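Local coordinates for inositol monophosphatase family protein (PDB 5I3S), which probably hydrolyses inositol monophosphate or a related sugar phosphate, releasing inorganic phosphate, at residues I152-P156 against N157-K161. Numbering follows the deposited sequence.
Sequences IGINP and NWLTK
With CG of W158 set beside its own backbone N (chi1 -56°), the indole is turned back along the preceding residues. CG1 of I154, swung opposite to its backbone N (chi1 -176°), comes to the indole edge, near the ring plane, 4.3 Å from W158 CD1. CB of N155 packs 3.8 Å from the same W158 CD1. In the plane of the ring, a water weakly accepts the indole NE1 hydrogen at 2.9 Å and also takes the backbone N-H of N155. I154 CD1 meets L159 CD1 at 3.9 Å, the two side chains crossing at about a right angle. Strand 151-153 of the five-stranded mixed sheet here gives way to a short turn of helical backbone angles ahead of helix 164-174, a strand-to-helix connection in the sugar phosphatase fold. Successive i to i+3 bonds close the turn: W158 N to N155 O at 3.2 Å, then L159 N to P156 O at 3.0 Å. T160 OG1 donates to N157 O at 2.8 Å. F168 of helix 164-174 touches both I154 and W158, while P156 packs on P156 of the second subunit.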
loop_
_atom_site.group_PDB
_atom_site.type_symbol
_atom_site.label_atom_id
_atom_site.label_comp_id
_atom_site.label_asym_id
_atom_site.label_seq_id
_atom_site.Cartn_x
_atom_site.Cartn_y
_atom_site.Cartn_z
ATOM N N ILE A 152 6.710 7.102 5.349
ATOM C CA ILE A 152 7.766 6.461 4.624
ATOM C C ILE A 152 7.363 5.104 4.154
ATOM O O ILE A 152 6.544 4.443 4.770
ATOM C CB ILE A 152 9.035 6.276 5.489
ATOM C CG1 ILE A 152 8.831 5.263 6.616
ATOM C CG2 ILE A 152 9.438 7.636 6.084
ATOM C CD1 ILE A 152 10.066 5.056 7.446
ATOM N N GLY A 153 7.988 4.694 3.063
ATOM C CA GLY A 153 7.795 3.413 2.490
ATOM C C GLY A 153 8.928 2.503 2.907
ATOM O O GLY A 153 10.098 2.848 2.671
ATOM N N ILE A 154 8.586 1.344 3.484
ATOM C CA ILE A 154 9.571 0.352 3.844
ATOM C C ILE A 154 8.885 -0.975 4.096
ATOM O O ILE A 154 7.917 -1.026 4.852
ATOM C CB ILE A 154 10.401 0.784 5.084
ATOM C CG1 ILE A 154 11.498 -0.228 5.389
ATOM C CG2 ILE A 154 9.541 0.984 6.330
ATOM C CD1 ILE A 154 12.427 0.262 6.498
ATOM N N ASN A 155 9.357 -2.045 3.475
ATOM C CA ASN A 155 8.690 -3.370 3.675
ATOM C C ASN A 155 8.927 -3.818 5.113
ATOM O O ASN A 155 10.040 -3.730 5.595
ATOM C CB ASN A 155 9.148 -4.413 2.671
ATOM C CG ASN A 155 8.213 -5.616 2.568
ATOM O OD1 ASN A 155 7.670 -5.933 1.501
ATOM N ND2 ASN A 155 8.122 -6.342 3.596
ATOM N N PRO A 156 7.866 -4.236 5.824
ATOM C CA PRO A 156 8.068 -4.812 7.168
ATOM C C PRO A 156 9.166 -5.898 7.299
ATOM O O PRO A 156 9.797 -6.021 8.347
ATOM C CB PRO A 156 6.691 -5.434 7.471
ATOM C CG PRO A 156 5.709 -4.555 6.732
ATOM C CD PRO A 156 6.439 -4.131 5.474
ATOM N N ASN A 157 9.318 -6.761 6.320
ATOM C CA ASN A 157 10.417 -7.770 6.326
ATOM C C ASN A 157 11.840 -7.269 6.638
ATOM O O ASN A 157 12.663 -8.043 7.128
ATOM C CB ASN A 157 10.467 -8.544 5.007
ATOM C CG ASN A 157 9.392 -9.590 4.918
ATOM O OD1 ASN A 157 9.531 -10.650 5.523
ATOM N ND2 ASN A 157 8.317 -9.307 4.184
ATOM N N TRP A 158 12.132 -6.016 6.315
ATOM C CA TRP A 158 13.430 -5.462 6.575
ATOM C C TRP A 158 13.625 -5.101 8.029
ATOM O O TRP A 158 14.757 -5.018 8.495
ATOM C CB TRP A 158 13.696 -4.235 5.693
ATOM C CG TRP A 158 13.569 -4.471 4.177
ATOM C CD1 TRP A 158 12.816 -3.730 3.318
ATOM C CD2 TRP A 158 14.168 -5.518 3.381
ATOM N NE1 TRP A 158 12.942 -4.200 2.032
ATOM C CE2 TRP A 158 13.756 -5.305 2.038
ATOM C CE3 TRP A 158 15.054 -6.574 3.655
ATOM C CZ2 TRP A 158 14.180 -6.118 0.969
ATOM C CZ3 TRP A 158 15.490 -7.400 2.565
ATOM C CH2 TRP A 158 15.023 -7.168 1.243
ATOM N N LEU A 159 12.547 -4.930 8.774
ATOM C CA LEU A 159 12.677 -4.722 10.211
ATOM C C LEU A 159 12.967 -5.991 11.004
ATOM O O LEU A 159 13.306 -5.879 12.188
ATOM C CB LEU A 159 11.461 -3.989 10.788
ATOM C CG LEU A 159 11.395 -2.508 10.427
ATOM C CD1 LEU A 159 10.903 -2.280 9.007
ATOM C CD2 LEU A 159 10.451 -1.824 11.365
ATOM N N THR A 160 12.845 -7.173 10.388
ATOM C CA THR A 160 13.203 -8.438 11.059
ATOM C C THR A 160 14.692 -8.848 10.940
ATOM O O THR A 160 15.174 -9.675 11.728
ATOM C CB THR A 160 12.364 -9.628 10.550
ATOM O OG1 THR A 160 12.711 -9.938 9.186
ATOM C CG2 THR A 160 10.878 -9.333 10.676
ATOM N N LYS A 161 15.413 -8.284 9.968
ATOM C CA LYS A 161 16.734 -8.803 9.592
ATOM C C LYS A 161 17.806 -8.361 10.593
ATOM O O LYS A 161 17.696 -7.286 11.185
ATOM C CB LYS A 161 17.156 -8.332 8.191
ATOM C CG LYS A 161 16.120 -8.478 7.088
ATOM C CD LYS A 161 15.717 -9.919 6.825
ATOM C CE LYS A 161 15.461 -10.121 5.333
ATOM N NZ LYS A 161 14.684 -11.350 5.022
HETATM O O HOH W 1 11.421 -1.868 1.340
#